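Local coordinates for nisin biosynthesis protein NisC (Lactococcus lactis subsp. lactis, PDB 2G0D) that cyclises dehydrated nisin precursor, adding cysteine thiols to dehydroamino acids to form the thioether rings of this lantibiotic, with the help of a bound zinc ion, at residues L33-M43 with T370-L381; C213-K221 with Q397-G408. All blocks are in the same frame, centred on the assembly; numbering follows the deposited sequence.

Contact 1 of 2, residues L33-M43 with T370-L381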
loop_
_atom_site.group_PDB
_atom_site.type_symbol
_atom_site.label_atom_id
_atom_site.label_comp_id
_atom_site.label_asym_id
_atom_site.label_seq_id
_atom_site.Cartn_x
_atom_site.Cartn_y
_atom_site.Cartn_z
ATOM N N LEU A 33 -9.804 5.701 2.835
ATOM C CA LEU A 33 -9.173 4.523 3.442
ATOM C C LEU A 33 -8.161 4.942 4.524
ATOM O O LEU A 33 -8.092 4.317 5.594
ATOM C CB LEU A 33 -8.509 3.645 2.375
ATOM C CG LEU A 33 -7.666 2.434 2.841
ATOM C CD1 LEU A 33 -8.440 1.484 3.810
ATOM C CD2 LEU A 33 -7.131 1.661 1.622
ATOM N N SER A 34 -7.413 6.016 4.263
ATOM C CA SER A 34 -6.325 6.444 5.153
ATOM C C SER A 34 -6.748 6.625 6.575
ATOM O O SER A 34 -6.054 6.131 7.478
ATOM C CB SER A 34 -5.726 7.781 4.704
ATOM O OG SER A 34 -4.983 7.576 3.543
ATOM N N THR A 35 -7.843 7.374 6.771
ATOM C CA THR A 35 -8.258 7.831 8.106
ATOM C C THR A 35 -9.747 7.634 8.409
ATOM O O THR A 35 -10.179 7.858 9.533
ATOM C CB THR A 35 -7.968 9.351 8.320
ATOM O OG1 THR A 35 -8.633 10.092 7.293
ATOM C CG2 THR A 35 -6.455 9.663 8.264
ATOM N N GLY A 36 -10.532 7.238 7.419
ATOM C CA GLY A 36 -11.984 7.276 7.564
ATOM C C GLY A 36 -12.661 5.919 7.525
ATOM O O GLY A 36 -12.035 4.879 7.810
ATOM N N LEU A 37 -13.935 5.936 7.148
ATOM C CA LEU A 37 -14.828 4.774 7.289
ATOM C C LEU A 37 -14.456 3.484 6.547
ATOM O O LEU A 37 -14.680 2.410 7.059
ATOM C CB LEU A 37 -16.268 5.166 6.966
ATOM C CG LEU A 37 -16.919 5.972 8.093
ATOM C CD1 LEU A 37 -18.220 6.652 7.580
ATOM C CD2 LEU A 37 -17.211 5.075 9.319
ATOM N N PRO A 38 -13.932 3.592 5.324
ATOM C CA PRO A 38 -13.442 2.397 4.646
ATOM C C PRO A 38 -12.462 1.540 5.485
ATOM O O PRO A 38 -12.585 0.307 5.488
ATOM C CB PRO A 38 -12.769 2.979 3.393
ATOM C CG PRO A 38 -13.616 4.219 3.098
ATOM C CD PRO A 38 -13.802 4.803 4.472
ATOM N N GLY A 39 -11.511 2.168 6.183
ATOM C CA GLY A 39 -10.594 1.431 7.103
ATOM C C GLY A 39 -11.333 0.783 8.268
ATOM O O GLY A 39 -11.048 -0.355 8.662
ATOM N N ILE A 40 -12.342 1.488 8.781
ATOM C CA ILE A 40 -13.166 0.968 9.858
ATOM C C ILE A 40 -14.016 -0.235 9.423
ATOM O O ILE A 40 -14.088 -1.235 10.148
ATOM C CB ILE A 40 -14.087 2.071 10.437
ATOM C CG1 ILE A 40 -13.260 3.301 10.838
ATOM C CG2 ILE A 40 -14.854 1.555 11.635
ATOM C CD1 ILE A 40 -12.040 3.024 11.740
ATOM N N ILE A 41 -14.656 -0.119 8.253
ATOM C CA ILE A 41 -15.410 -1.200 7.635
ATOM C C ILE A 41 -14.516 -2.436 7.478
ATOM O O ILE A 41 -14.952 -3.532 7.799
ATOM C CB ILE A 41 -15.981 -0.760 6.244
ATOM C CG1 ILE A 41 -17.124 0.265 6.429
ATOM C CG2 ILE A 41 -16.456 -1.952 5.436
ATOM C CD1 ILE A 41 -17.459 1.096 5.147
ATOM N N LEU A 42 -13.269 -2.260 7.019
ATOM C CA LEU A 42 -12.332 -3.413 6.874
ATOM C C LEU A 42 -12.013 -4.109 8.181
ATOM O O LEU A 42 -12.084 -5.336 8.266
ATOM C CB LEU A 42 -11.048 -3.049 6.128
ATOM C CG LEU A 42 -11.299 -2.783 4.637
ATOM C CD1 LEU A 42 -10.116 -2.093 3.978
ATOM C CD2 LEU A 42 -11.638 -4.105 3.903
ATOM N N MET A 43 -11.716 -3.324 9.209
ATOM C CA MET A 43 -11.394 -3.874 10.520
ATOM C C MET A 43 -12.558 -4.689 11.090
ATOM O O MET A 43 -12.351 -5.771 11.603
ATOM C CB MET A 43 -11.004 -2.768 11.491
ATOM C CG MET A 43 -10.954 -3.271 12.951
ATOM S SD MET A 43 -11.100 -1.977 14.175
ATOM C CE MET A 43 -12.823 -1.571 14.029
ATOM N N THR A 370 -8.096 6.741 14.742
ATOM C CA THR A 370 -8.626 5.390 14.738
ATOM C C THR A 370 -8.457 4.691 13.408
ATOM O O THR A 370 -8.772 3.523 13.306
ATOM C CB THR A 370 -10.135 5.359 15.073
ATOM O OG1 THR A 370 -10.865 6.092 14.067
ATOM C CG2 THR A 370 -10.390 5.930 16.459
ATOM N N GLY A 371 -7.951 5.414 12.411
ATOM C CA GLY A 371 -7.946 4.965 11.027
ATOM C C GLY A 371 -6.887 3.928 10.664
ATOM O O GLY A 371 -6.016 3.557 11.475
ATOM N N PHE A 372 -6.952 3.493 9.412
ATOM C CA PHE A 372 -6.214 2.333 8.968
ATOM C C PHE A 372 -4.727 2.581 8.918
ATOM O O PHE A 372 -3.931 1.833 9.516
ATOM C CB PHE A 372 -6.699 1.914 7.582
ATOM C CG PHE A 372 -5.826 0.881 6.940
ATOM C CD1 PHE A 372 -5.729 -0.401 7.489
ATOM C CD2 PHE A 372 -5.079 1.192 5.792
ATOM C CE1 PHE A 372 -4.898 -1.359 6.889
ATOM C CE2 PHE A 372 -4.247 0.266 5.221
ATOM C CZ PHE A 372 -4.164 -1.018 5.753
ATOM N N LEU A 373 -4.349 3.653 8.220
ATOM C CA LEU A 373 -2.976 3.803 7.807
ATOM C C LEU A 373 -2.061 4.121 8.995
ATOM O O LEU A 373 -0.950 3.577 9.118
ATOM C CB LEU A 373 -2.872 4.848 6.667
ATOM C CG LEU A 373 -1.514 5.013 5.985
ATOM C CD1 LEU A 373 -0.950 3.686 5.446
ATOM C CD2 LEU A 373 -1.551 6.084 4.871
ATOM N N GLU A 374 -2.528 5.005 9.865
ATOM C CA GLU A 374 -1.722 5.419 11.011
ATOM C C GLU A 374 -2.368 5.072 12.333
ATOM O O GLU A 374 -1.703 5.097 13.376
ATOM C CB GLU A 374 -1.443 6.930 10.947
ATOM C CG GLU A 374 -0.646 7.292 9.696
ATOM C CD GLU A 374 0.127 8.585 9.827
ATOM O OE1 GLU A 374 -0.100 9.319 10.794
ATOM O OE2 GLU A 374 0.978 8.863 8.962
ATOM N N GLY A 375 -3.661 4.751 12.278
ATOM C CA GLY A 375 -4.489 4.714 13.481
ATOM C C GLY A 375 -4.555 3.326 14.077
ATOM O O GLY A 375 -3.977 2.366 13.534
ATOM N N ILE A 376 -5.246 3.221 15.202
ATOM C CA ILE A 376 -5.359 1.950 15.906
ATOM C C ILE A 376 -6.008 0.799 15.105
ATOM O O ILE A 376 -5.603 -0.346 15.267
ATOM C CB ILE A 376 -6.039 2.111 17.273
ATOM C CG1 ILE A 376 -5.840 0.824 18.108
ATOM C CG2 ILE A 376 -7.522 2.516 17.122
ATOM C CD1 ILE A 376 -5.891 1.043 19.611
ATOM N N SER A 377 -6.998 1.087 14.254
ATOM C CA SER A 377 -7.699 0.011 13.535
ATOM C C SER A 377 -6.791 -0.773 12.570
ATOM O O SER A 377 -7.026 -1.936 12.286
ATOM C CB SER A 377 -8.936 0.534 12.805
ATOM O OG SER A 377 -8.537 1.358 11.727
ATOM N N GLY A 378 -5.738 -0.142 12.074
ATOM C CA GLY A 378 -4.770 -0.871 11.261
ATOM C C GLY A 378 -4.061 -1.928 12.087
ATOM O O GLY A 378 -3.879 -3.071 11.643
ATOM N N CYS A 379 -3.650 -1.525 13.291
ATOM C CA CYS A 379 -2.999 -2.415 14.243
ATOM C C CYS A 379 -3.912 -3.604 14.613
ATOM O O CYS A 379 -3.467 -4.749 14.650
ATOM C CB CYS A 379 -2.607 -1.617 15.490
ATOM S SG CYS A 379 -1.710 -2.521 16.758
ATOM N N ILE A 380 -5.176 -3.315 14.896
ATOM C CA ILE A 380 -6.182 -4.334 15.207
ATOM C C ILE A 380 -6.331 -5.311 14.037
ATOM O O ILE A 380 -6.442 -6.509 14.260
ATOM C CB ILE A 380 -7.554 -3.700 15.588
ATOM C CG1 ILE A 380 -7.427 -3.001 16.941
ATOM C CG2 ILE A 380 -8.674 -4.739 15.611
ATOM C CD1 ILE A 380 -8.539 -1.982 17.269
ATOM N N LEU A 381 -6.334 -4.798 12.806
ATOM C CA LEU A 381 -6.391 -5.673 11.638
ATOM C C LEU A 381 -5.251 -6.681 11.637
ATOM O O LEU A 381 -5.481 -7.871 11.437
ATOM C CB LEU A 381 -6.369 -4.878 10.323
ATOM C CG LEU A 381 -7.760 -4.534 9.761
ATOM C CD1 LEU A 381 -7.678 -3.277 8.882
ATOM C CD2 LEU A 381 -8.319 -5.699 8.977
HETATM O O HOH W 1 -9.341 4.246 7.895
HETATM O O HOH W 2 -4.791 6.730 9.734
#
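L33 and S34 meet F372 and L373 where two helices of the alpha-toroid start side by side, each opening with the GxxG signature of LanC cyclases (G36–G39 and G375–G378). The helices run roughly parallel, their axes 26° apart. L373 N gives a nearly straight hydrogen bond to S34 O (3.1 Å, N-H...O 167°), tilted from the carbonyl plane. The same oxygen accepts a hydrogen bond from water 2, which in turn accepts from N of E374, a residue whose side chain lies about 5 Å from the bound zinc ion at its nearest. Water 1 donates to L33 O and G36 O while accepting from F372 N. Next along helix 37-45, the bare backbone of G39 lets F372 in close, with G39 CA 4.0 Å from F372 CB. F372 holds CG anti to the backbone N (chi1 169°), which turns its ring onto L33; L33 CD1 meets it obliquely, 3.9 Å from CD2. M43 extends through its first two torsions and then bends at chi3; its CG rests on I380 CG2, and its SD comes 3.6 Å from S377 CB. The isobutyl group of L381 covers the M43 backbone, its CG 3.8 Å from M43 CA. S377 OG reaches back to a lone pair of T370 O at 2.7 Å, an oxygen that S377 N also grips, and I40 CD1 lies against this pair, 3.7 Å from T370 O.

Contact 2 of 2, residues C213-K221 with Q397-G408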
loop_
_atom_site.group_PDB
_atom_site.type_symbol
_atom_site.label_atom_id
_atom_site.label_comp_id
_atom_site.label_asym_id
_atom_site.label_seq_id
_atom_site.Cartn_x
_atom_site.Cartn_y
_atom_site.Cartn_z
ATOM N N CYS A 213 6.526 -3.317 -7.795
ATOM C CA CYS A 213 5.631 -4.320 -7.208
ATOM C C CYS A 213 4.374 -4.480 -8.033
ATOM O O CYS A 213 3.953 -5.611 -8.301
ATOM C CB CYS A 213 5.239 -3.966 -5.766
ATOM S SG CYS A 213 6.611 -4.135 -4.565
ATOM N N ILE A 214 3.772 -3.359 -8.444
ATOM C CA ILE A 214 2.487 -3.443 -9.146
ATOM C C ILE A 214 2.665 -4.059 -10.533
ATOM O O ILE A 214 1.817 -4.835 -10.990
ATOM C CB ILE A 214 1.656 -2.102 -9.135
ATOM C CG1 ILE A 214 0.152 -2.399 -9.212
ATOM C CG2 ILE A 214 2.064 -1.149 -10.272
ATOM C CD1 ILE A 214 -0.391 -3.249 -8.017
ATOM N N LEU A 215 3.785 -3.755 -11.185
ATOM C CA LEU A 215 4.093 -4.403 -12.475
ATOM C C LEU A 215 4.364 -5.897 -12.396
ATOM O O LEU A 215 3.994 -6.640 -13.320
ATOM C CB LEU A 215 5.263 -3.722 -13.175
ATOM C CG LEU A 215 4.998 -2.266 -13.567
ATOM C CD1 LEU A 215 6.291 -1.659 -14.096
ATOM C CD2 LEU A 215 3.849 -2.101 -14.594
ATOM N N ALA A 216 5.036 -6.329 -11.326
ATOM C CA ALA A 216 5.259 -7.743 -11.082
ATOM C C ALA A 216 3.918 -8.441 -10.826
ATOM O O ALA A 216 3.638 -9.497 -11.401
ATOM C CB ALA A 216 6.204 -7.938 -9.884
ATOM N N TYR A 217 3.103 -7.842 -9.948
ATOM C CA TYR A 217 1.772 -8.390 -9.632
ATOM C C TYR A 217 0.887 -8.460 -10.866
ATOM O O TYR A 217 0.281 -9.483 -11.085
ATOM C CB TYR A 217 1.084 -7.612 -8.506
ATOM C CG TYR A 217 -0.265 -8.164 -8.050
ATOM C CD1 TYR A 217 -0.393 -9.479 -7.587
ATOM C CD2 TYR A 217 -1.411 -7.356 -8.053
ATOM C CE1 TYR A 217 -1.619 -9.978 -7.150
ATOM C CE2 TYR A 217 -2.636 -7.854 -7.602
ATOM C CZ TYR A 217 -2.726 -9.144 -7.149
ATOM O OH TYR A 217 -3.944 -9.629 -6.725
ATOM N N ALA A 218 0.833 -7.393 -11.667
ATOM C CA ALA A 218 0.163 -7.401 -12.991
ATOM C C ALA A 218 0.608 -8.559 -13.884
ATOM O O ALA A 218 -0.235 -9.260 -14.417
ATOM C CB ALA A 218 0.356 -6.051 -13.726
ATOM N N HIS A 219 1.922 -8.783 -14.025
ATOM C CA HIS A 219 2.423 -9.948 -14.766
ATOM C C HIS A 219 1.867 -11.300 -14.285
ATOM O O HIS A 219 1.379 -12.076 -15.095
ATOM C CB HIS A 219 3.950 -10.006 -14.809
ATOM C CG HIS A 219 4.478 -11.212 -15.531
ATOM N ND1 HIS A 219 5.149 -12.234 -14.890
ATOM C CD2 HIS A 219 4.401 -11.576 -16.835
ATOM C CE1 HIS A 219 5.489 -13.158 -15.774
ATOM N NE2 HIS A 219 5.045 -12.782 -16.960
ATOM N N ILE A 220 1.924 -11.584 -12.979
ATOM C CA ILE A 220 1.394 -12.856 -12.487
ATOM C C ILE A 220 -0.124 -12.940 -12.674
ATOM O O ILE A 220 -0.673 -14.037 -12.806
ATOM C CB ILE A 220 1.804 -13.204 -11.000
ATOM C CG1 ILE A 220 1.180 -12.239 -9.983
ATOM C CG2 ILE A 220 3.316 -13.379 -10.849
ATOM C CD1 ILE A 220 -0.105 -12.787 -9.386
ATOM N N LYS A 221 -0.797 -11.789 -12.710
ATOM C CA LYS A 221 -2.242 -11.771 -12.942
ATOM C C LYS A 221 -2.631 -12.041 -14.408
ATOM O O LYS A 221 -3.796 -12.332 -14.695
ATOM C CB LYS A 221 -2.864 -10.478 -12.423
ATOM C CG LYS A 221 -2.897 -10.360 -10.877
ATOM C CD LYS A 221 -3.582 -11.601 -10.243
ATOM C CE LYS A 221 -4.751 -11.215 -9.441
ATOM N NZ LYS A 221 -5.551 -12.385 -9.000
ATOM N N GLN A 397 -4.511 -5.866 0.123
ATOM C CA GLN A 397 -4.295 -5.285 -1.198
ATOM C C GLN A 397 -3.805 -3.856 -1.095
ATOM O O GLN A 397 -3.001 -3.414 -1.915
ATOM C CB GLN A 397 -5.595 -5.309 -2.017
ATOM C CG GLN A 397 -5.401 -5.313 -3.545
ATOM C CD GLN A 397 -4.860 -6.669 -4.087
ATOM O OE1 GLN A 397 -4.546 -6.816 -5.293
ATOM N NE2 GLN A 397 -4.755 -7.638 -3.210
ATOM N N ALA A 398 -4.308 -3.126 -0.108
ATOM C CA ALA A 398 -3.972 -1.714 0.069
ATOM C C ALA A 398 -2.495 -1.507 0.448
ATOM O O ALA A 398 -1.959 -0.406 0.305
ATOM C CB ALA A 398 -4.869 -1.107 1.134
ATOM N N LEU A 399 -1.866 -2.568 0.951
ATOM C CA LEU A 399 -0.455 -2.564 1.363
ATOM C C LEU A 399 0.435 -3.278 0.368
ATOM O O LEU A 399 1.617 -3.468 0.629
ATOM C CB LEU A 399 -0.316 -3.225 2.743
ATOM C CG LEU A 399 -0.944 -2.510 3.948
ATOM C CD1 LEU A 399 -0.714 -3.302 5.255
ATOM C CD2 LEU A 399 -0.374 -1.119 4.098
ATOM N N LEU A 400 -0.140 -3.685 -0.765
ATOM C CA LEU A 400 0.546 -4.512 -1.784
ATOM C C LEU A 400 1.061 -5.802 -1.188
ATOM O O LEU A 400 2.169 -6.276 -1.515
ATOM C CB LEU A 400 1.709 -3.766 -2.488
ATOM C CG LEU A 400 1.499 -2.355 -3.063
ATOM C CD1 LEU A 400 2.777 -1.891 -3.806
ATOM C CD2 LEU A 400 0.239 -2.220 -3.956
ATOM N N LEU A 401 0.245 -6.396 -0.334
ATOM C CA LEU A 401 0.544 -7.711 0.222
ATOM C C LEU A 401 -0.402 -8.643 -0.484
ATOM O O LEU A 401 -1.611 -8.618 -0.239
ATOM C CB LEU A 401 0.342 -7.721 1.735
ATOM C CG LEU A 401 1.183 -6.682 2.467
ATOM C CD1 LEU A 401 0.897 -6.665 4.011
ATOM C CD2 LEU A 401 2.716 -6.822 2.167
ATOM N N PHE A 402 0.155 -9.430 -1.407
ATOM C CA PHE A 402 -0.630 -10.165 -2.394
ATOM C C PHE A 402 -0.634 -11.662 -2.048
ATOM O O PHE A 402 0.266 -12.410 -2.466
ATOM C CB PHE A 402 -0.005 -9.933 -3.780
ATOM C CG PHE A 402 0.023 -8.475 -4.221
ATOM C CD1 PHE A 402 -1.148 -7.689 -4.198
ATOM C CD2 PHE A 402 1.201 -7.915 -4.738
ATOM C CE1 PHE A 402 -1.143 -6.343 -4.630
ATOM C CE2 PHE A 402 1.234 -6.577 -5.168
ATOM C CZ PHE A 402 0.039 -5.791 -5.152
ATOM N N ASP A 403 -1.651 -12.074 -1.269
ATOM C CA ASP A 403 -1.824 -13.443 -0.792
ATOM C C ASP A 403 -2.042 -14.408 -1.933
ATOM O O ASP A 403 -1.755 -15.602 -1.785
ATOM C CB ASP A 403 -3.022 -13.582 0.162
ATOM C CG ASP A 403 -2.769 -12.977 1.543
ATOM O OD1 ASP A 403 -1.653 -12.431 1.808
ATOM O OD2 ASP A 403 -3.725 -13.022 2.358
ATOM N N ASP A 404 -2.522 -13.887 -3.065
ATOM C CA ASP A 404 -2.790 -14.683 -4.285
ATOM C C ASP A 404 -1.656 -14.691 -5.305
ATOM O O ASP A 404 -1.834 -15.200 -6.421
ATOM C CB ASP A 404 -4.063 -14.169 -4.975
ATOM C CG ASP A 404 -3.922 -12.715 -5.474
ATOM O OD1 ASP A 404 -3.112 -11.931 -4.911
ATOM O OD2 ASP A 404 -4.645 -12.340 -6.423
ATOM N N PHE A 405 -0.498 -14.159 -4.921
ATOM C CA PHE A 405 0.602 -13.967 -5.837
ATOM C C PHE A 405 1.002 -15.274 -6.553
ATOM O O PHE A 405 1.502 -15.239 -7.678
ATOM C CB PHE A 405 1.838 -13.363 -5.119
ATOM C CG PHE A 405 2.777 -12.640 -6.056
ATOM C CD1 PHE A 405 2.593 -11.283 -6.342
ATOM C CD2 PHE A 405 3.830 -13.316 -6.682
ATOM C CE1 PHE A 405 3.442 -10.598 -7.256
ATOM C CE2 PHE A 405 4.675 -12.645 -7.580
ATOM C CZ PHE A 405 4.462 -11.282 -7.878
ATOM N N LEU A 406 0.805 -16.409 -5.889
ATOM C CA LEU A 406 1.222 -17.696 -6.447
ATOM C C LEU A 406 0.026 -18.570 -6.754
ATOM O O LEU A 406 0.172 -19.768 -6.936
ATOM C CB LEU A 406 2.217 -18.420 -5.525
ATOM C CG LEU A 406 3.551 -17.695 -5.298
ATOM C CD1 LEU A 406 4.259 -18.212 -4.010
ATOM C CD2 LEU A 406 4.466 -17.792 -6.531
ATOM N N LYS A 407 -1.162 -17.967 -6.795
ATOM C CA LYS A 407 -2.369 -18.706 -7.177
ATOM C C LYS A 407 -2.573 -18.687 -8.685
ATOM O O LYS A 407 -3.402 -19.435 -9.218
ATOM C CB LYS A 407 -3.604 -18.146 -6.466
ATOM C CG LYS A 407 -3.576 -18.270 -4.942
ATOM C CD LYS A 407 -3.247 -19.668 -4.489
ATOM C CE LYS A 407 -3.150 -19.709 -2.976
ATOM N NZ LYS A 407 -2.937 -21.089 -2.509
ATOM N N GLY A 408 -1.817 -17.836 -9.374
ATOM C CA GLY A 408 -1.812 -17.840 -10.841
ATOM C C GLY A 408 -2.712 -16.785 -11.462
ATOM O O GLY A 408 -2.700 -15.595 -11.036
HETATM O O HOH W 3 -3.445 -14.832 -8.509
HETATM O O HOH W 4 -5.769 -14.533 -10.933
#
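Y217 and F402 lie flat against one another in a face-to-face stack with almost no offset, ring centroids 3.6 Å apart and planes within 1°. In Y217, CG anti to the backbone N (chi1 -176°) lays the ring between F402 and CG of K221, which sits one turn further along the same helix and covers the opposite face. At one end of the stack I214 CD1 approaches F402 CZ to 3.9 Å, and C213 CB meets L400 CD1 at 3.8 Å; I214, L400 and F402 also touch S145 of helix 140-147. At the other, F405 comes to the edge of the tyrosine, the two CD1 atoms 3.7 Å apart, and takes I220 over its face: I220 CG1 sits 3.9 Å from the F405 centroid, almost on the ring normal, in a CH-pi contact. Y290 stacks on F405 and also meets F402, so the aromatic cluster continues into helix 281-294. Outward, the type I turn F402–F405 presents D404 to the edge of the tyrosine, ring and carboxylate planes 58° apart. Y217 OH donates to the syn lone pair of D404 OD2 at 2.8 Å, and K221 NZ forms a salt bridge to the same oxygen at 2.7 Å, arriving nearly along the C-O bond. NZ also donates to water 4, which donates to G408 O. With a phenol proton and an ammonium group directed at one oxygen, D404 is probably kept ionised, and the shared carboxylate probably helps hold the C-terminal tail against the end of helix 208-221.

From the N terminus the segments come in the order 33-43, 213-221, 370-381, 397-408, so the two contacts cross rather than nest. Contact 1 closes a loop of 326 residues, joining the start of helix 37-45 to that of 376-387, the last alpha-helix of the chain, and thus an early part of the toroid to a late one. Contact 2 closes a shorter loop of 175 residues, laying the tail that follows this last helix against helix 208-221. Their centres are about 22 Å apart, yet they touch: L33 CD2 packs on A398 CB at 3.6 Å, and F372 CZ on L399 CG at 4.0 Å. The tail therefore links both regions of the helical ring.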